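Local coordinates for protein octaprenyl-diphosphate synthase (Bacteroides thetaiotaomicron, PDB 3RMG) that probably acts as a magnesium-dependent prenyltransferase, building isoprenoid diphosphates as members of the FPP/GGPP synthase family do, at residues S7-P12 / R51-L56; D300-L305 / A313-L318. All blocks are in the same frame, centred on the assembly; numbering follows the deposited sequence.

Contact 1. Residues S7-P12 / R51-L56; sequences SLIKTP and RPILVL
Residues 7-10 of the N-terminal helix and the first part of helix 50-62 approach with Lys10 and Ile53 nearest in backbone, 7.5 Å between their CA atoms. Ile53 carries its whole side of the contact, its side chain aimed at the N-terminal segment and its two branches taken by different neighbours. The CG2 methyl meets that of Ile9, 3.9 Å from CG2 to CG2. In these two isoleucines chi1 of -67° in Ile9 and -76° in Ile53 sets CG1 beside the backbone N and leaves CG2 anti to it. The two side chains cross at about a right angle. The other branch of Ile53 reaches further and ends with CD1 4.2 Å from CE of Lys10. Lys10 is extended beyond CG, and it is this late methylene of its chain that lies against the isoleucine. Ile9 and Ile53 are buried and Lys10 is partly exposed, while within 7-12 both OG1 and the backbone N of Thr11 donate to the carbonyl O of Ser7. Leu17 of helix 14-23 touches both Lys10 and Ile53, and Tyr317 of helix 309-323 touches Ile53. An apolar contact of this kind joins the N-terminal helix to the bundle of the all-helical isoprenoid synthase fold.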
# COMPACT_ATOMS: atom_id res chain seq x y z
N SER A 7 -7.13 -27.55 21.96
CA SER A 7 -7.50 -28.66 21.10
C SER A 7 -8.92 -28.48 20.52
O SER A 7 -9.12 -28.63 19.32
CB SER A 7 -7.38 -30.00 21.84
OG SER A 7 -7.72 -31.09 20.98
N LEU A 8 -9.89 -28.15 21.38
CA LEU A 8 -11.25 -27.91 20.92
C LEU A 8 -11.29 -26.84 19.83
O LEU A 8 -12.16 -26.88 18.95
CB LEU A 8 -12.15 -27.49 22.07
CG LEU A 8 -12.37 -28.52 23.17
CD1 LEU A 8 -13.21 -27.90 24.31
CD2 LEU A 8 -13.06 -29.73 22.58
N ILE A 9 -10.35 -25.91 19.88
CA ILE A 9 -10.28 -24.81 18.93
C ILE A 9 -9.58 -25.15 17.60
O ILE A 9 -10.09 -24.83 16.53
CB ILE A 9 -9.56 -23.60 19.54
CG1 ILE A 9 -10.39 -22.98 20.67
CG2 ILE A 9 -9.26 -22.56 18.46
CD1 ILE A 9 -9.58 -21.95 21.49
N LYS A 10 -8.41 -25.79 17.68
CA LYS A 10 -7.56 -25.98 16.49
C LYS A 10 -7.72 -27.34 15.84
O LYS A 10 -7.67 -27.45 14.61
CB LYS A 10 -6.08 -25.81 16.85
CG LYS A 10 -5.73 -24.58 17.67
CD LYS A 10 -4.26 -24.18 17.45
CE LYS A 10 -3.81 -23.11 18.45
NZ LYS A 10 -2.54 -22.44 18.06
N THR A 11 -7.88 -28.38 16.65
CA THR A 11 -7.92 -29.73 16.10
C THR A 11 -8.81 -29.83 14.85
O THR A 11 -8.38 -30.37 13.84
CB THR A 11 -8.37 -30.78 17.15
OG1 THR A 11 -7.49 -30.73 18.29
CG2 THR A 11 -8.32 -32.17 16.53
N PRO A 12 -10.04 -29.29 14.92
CA PRO A 12 -11.00 -29.42 13.82
C PRO A 12 -10.55 -28.71 12.56
O PRO A 12 -11.09 -28.96 11.48
CB PRO A 12 -12.28 -28.77 14.37
CG PRO A 12 -12.06 -28.65 15.86
CD PRO A 12 -10.58 -28.48 16.03
N ARG A 51 -6.56 -14.37 14.12
CA ARG A 51 -7.46 -14.04 13.02
C ARG A 51 -7.60 -15.16 11.99
O ARG A 51 -8.70 -15.46 11.55
CB ARG A 51 -7.05 -12.72 12.34
CG ARG A 51 -7.27 -11.49 13.21
CD ARG A 51 -6.47 -10.28 12.69
NE ARG A 51 -6.43 -9.23 13.70
CZ ARG A 51 -5.41 -9.01 14.52
NH1 ARG A 51 -4.31 -9.75 14.43
NH2 ARG A 51 -5.48 -8.03 15.41
N PRO A 52 -6.48 -15.78 11.57
CA PRO A 52 -6.57 -16.94 10.69
C PRO A 52 -7.43 -18.05 11.28
O PRO A 52 -8.22 -18.67 10.56
CB PRO A 52 -5.12 -17.38 10.54
CG PRO A 52 -4.37 -16.09 10.61
CD PRO A 52 -5.08 -15.33 11.71
N ILE A 53 -7.31 -18.31 12.58
CA ILE A 53 -8.18 -19.31 13.19
C ILE A 53 -9.66 -18.92 13.06
O ILE A 53 -10.52 -19.75 12.79
CB ILE A 53 -7.81 -19.58 14.66
CG1 ILE A 53 -6.54 -20.44 14.74
CG2 ILE A 53 -8.94 -20.28 15.36
CD1 ILE A 53 -5.85 -20.37 16.09
N LEU A 54 -9.96 -17.64 13.23
CA LEU A 54 -11.32 -17.16 13.04
C LEU A 54 -11.81 -17.41 11.60
O LEU A 54 -12.93 -17.87 11.39
CB LEU A 54 -11.43 -15.68 13.38
CG LEU A 54 -12.84 -15.11 13.41
CD1 LEU A 54 -13.69 -15.94 14.37
CD2 LEU A 54 -12.85 -13.64 13.82
N VAL A 55 -10.99 -17.08 10.61
CA VAL A 55 -11.39 -17.25 9.22
C VAL A 55 -11.75 -18.71 8.96
O VAL A 55 -12.78 -19.00 8.35
CB VAL A 55 -10.27 -16.83 8.25
CG1 VAL A 55 -10.68 -17.16 6.80
CG2 VAL A 55 -9.92 -15.34 8.41
N LEU A 56 -10.90 -19.62 9.42
CA LEU A 56 -11.10 -21.04 9.20
C LEU A 56 -12.34 -21.54 9.92
O LEU A 56 -13.18 -22.22 9.31
CB LEU A 56 -9.86 -21.85 9.60
CG LEU A 56 -8.59 -21.38 8.89
CD1 LEU A 56 -7.37 -22.13 9.34
CD2 LEU A 56 -8.74 -21.48 7.38

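Contact 2. Residues D300-L305 / A313-L318; sequences DLLAAL and ALRTYL
Leu302 reaches across to helix 309-323 with its CD1 methyl, which lies against two successive residues, Leu314 and Arg315, in a helical hairpin near the C-terminal end of the isoprenoid synthase fold. From helix 283-302 the chain passes through a type I beta turn, Leu302 to Leu305, and returns as helix 309-323. The turn is closed by Leu305 N bonding to Leu302 O at 3.0 Å, and the CA atoms of Leu302 and Arg315, the nearest pair, stand 8.3 Å apart. Leu302 points at the opposite helix with CG beside its backbone N (chi1 -74°), which sends CD1 forward to CB of Leu314 at 4.2 Å. The same methyl also meets Arg315, whose aliphatic part slants past the leucine. Both Leu302 and Leu314 are buried, whereas Arg315 is partly open to solvent: it contributes its CG methylene here and charge further out. Its chain folds at chi3 (-49°), so the guanidinium leaves the direction of the first methylenes, and NH2 forms a salt bridge with Asp307 in the link between the two helices. Leu61 of helix 50-62 touches both Leu305 and Leu314 and so covers this corner from a third helix. The tightest approach across the two segments is CD1 of Leu302 to CG of Arg315, 4.1 Å.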
# COMPACT_ATOMS: atom_id res chain seq x y z
N ASP A 300 -25.19 -15.29 21.93
CA ASP A 300 -26.56 -15.22 21.49
C ASP A 300 -26.66 -15.30 19.97
O ASP A 300 -27.58 -15.90 19.44
CB ASP A 300 -27.21 -13.94 22.02
CG ASP A 300 -27.58 -14.03 23.49
OD1 ASP A 300 -27.99 -13.00 24.05
OD2 ASP A 300 -27.45 -15.14 24.08
N LEU A 301 -25.68 -14.72 19.27
CA LEU A 301 -25.68 -14.81 17.81
C LEU A 301 -25.48 -16.24 17.37
O LEU A 301 -26.19 -16.73 16.49
CB LEU A 301 -24.57 -13.96 17.19
CG LEU A 301 -24.81 -12.69 16.37
CD1 LEU A 301 -23.54 -12.43 15.60
CD2 LEU A 301 -25.99 -12.76 15.40
N LEU A 302 -24.48 -16.90 17.97
CA LEU A 302 -24.18 -18.31 17.67
C LEU A 302 -25.31 -19.30 17.98
O LEU A 302 -25.37 -20.38 17.40
CB LEU A 302 -22.91 -18.76 18.41
CG LEU A 302 -21.59 -18.23 17.85
CD1 LEU A 302 -20.45 -18.51 18.79
CD2 LEU A 302 -21.33 -18.86 16.51
N ALA A 303 -26.20 -18.93 18.91
CA ALA A 303 -27.30 -19.82 19.30
C ALA A 303 -28.31 -20.06 18.16
O ALA A 303 -29.19 -20.90 18.29
CB ALA A 303 -28.02 -19.31 20.57
N ALA A 304 -28.18 -19.33 17.06
CA ALA A 304 -29.05 -19.55 15.90
C ALA A 304 -28.55 -20.73 15.06
O ALA A 304 -29.28 -21.26 14.23
CB ALA A 304 -29.12 -18.29 15.05
N LEU A 305 -27.30 -21.14 15.29
CA LEU A 305 -26.71 -22.27 14.58
C LEU A 305 -26.95 -23.54 15.37
O LEU A 305 -27.03 -23.50 16.59
CB LEU A 305 -25.21 -22.05 14.44
CG LEU A 305 -24.78 -20.86 13.58
CD1 LEU A 305 -23.27 -20.74 13.53
CD2 LEU A 305 -25.34 -21.02 12.19
N ALA A 313 -15.95 -25.03 18.99
CA ALA A 313 -14.63 -24.45 18.83
C ALA A 313 -14.66 -22.92 18.92
O ALA A 313 -13.82 -22.31 19.59
CB ALA A 313 -14.00 -24.91 17.50
N LEU A 314 -15.65 -22.30 18.28
CA LEU A 314 -15.85 -20.85 18.36
C LEU A 314 -16.20 -20.36 19.77
O LEU A 314 -15.67 -19.34 20.22
CB LEU A 314 -16.95 -20.42 17.38
CG LEU A 314 -16.44 -20.26 15.96
CD1 LEU A 314 -17.58 -20.30 14.97
CD2 LEU A 314 -15.61 -18.96 15.84
N ARG A 315 -17.08 -21.06 20.47
CA ARG A 315 -17.36 -20.67 21.83
C ARG A 315 -16.08 -20.71 22.67
O ARG A 315 -15.83 -19.81 23.45
CB ARG A 315 -18.48 -21.50 22.46
CG ARG A 315 -19.82 -21.30 21.76
CD ARG A 315 -20.99 -21.76 22.60
NE ARG A 315 -20.81 -23.11 23.15
CZ ARG A 315 -20.98 -24.24 22.47
NH1 ARG A 315 -20.82 -25.41 23.08
NH2 ARG A 315 -21.32 -24.21 21.19
N THR A 316 -15.27 -21.76 22.50
CA THR A 316 -14.01 -21.88 23.24
C THR A 316 -13.02 -20.79 22.81
O THR A 316 -12.33 -20.21 23.63
CB THR A 316 -13.35 -23.27 23.03
OG1 THR A 316 -14.32 -24.30 23.25
CG2 THR A 316 -12.20 -23.47 24.00
N TYR A 317 -12.92 -20.54 21.52
CA TYR A 317 -12.12 -19.42 21.03
C TYR A 317 -12.51 -18.13 21.77
O TYR A 317 -11.66 -17.40 22.27
CB TYR A 317 -12.40 -19.26 19.55
CG TYR A 317 -11.67 -18.16 18.83
CD1 TYR A 317 -10.48 -18.42 18.14
CD2 TYR A 317 -12.18 -16.87 18.78
CE1 TYR A 317 -9.82 -17.41 17.45
CE2 TYR A 317 -11.53 -15.85 18.09
CZ TYR A 317 -10.35 -16.13 17.43
OH TYR A 317 -9.71 -15.13 16.74
N LEU A 318 -13.80 -17.85 21.85
CA LEU A 318 -14.24 -16.59 22.42
C LEU A 318 -14.01 -16.56 23.93
O LEU A 318 -13.65 -15.52 24.48
CB LEU A 318 -15.69 -16.28 22.01
CG LEU A 318 -16.22 -14.88 22.38
CD1 LEU A 318 -15.16 -13.81 22.22
CD2 LEU A 318 -17.44 -14.53 21.55

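Overall arrangement
Contact 1 closes long before contact 2 opens along the chain, yet their centres lie only about 13 Å apart and on the same side of the chain's centre. Helix 309-323 links them directly, and helix 50-62 also runs past both. One side of helix 309-323 receives helix 283-302 in contact 2, while Ala313, Thr316 and Tyr317 meet the residues of contact 1: Ile9 CD1 lies 3.6 Å from Tyr317 CA, and Ile53 CG2 lies 3.7 Å from Tyr317 CE1. The N-terminal helix 5-10, helix 50-62 and the last two helices of the model therefore pack as one cluster, bringing the first and last helices of the model together within the helical fold.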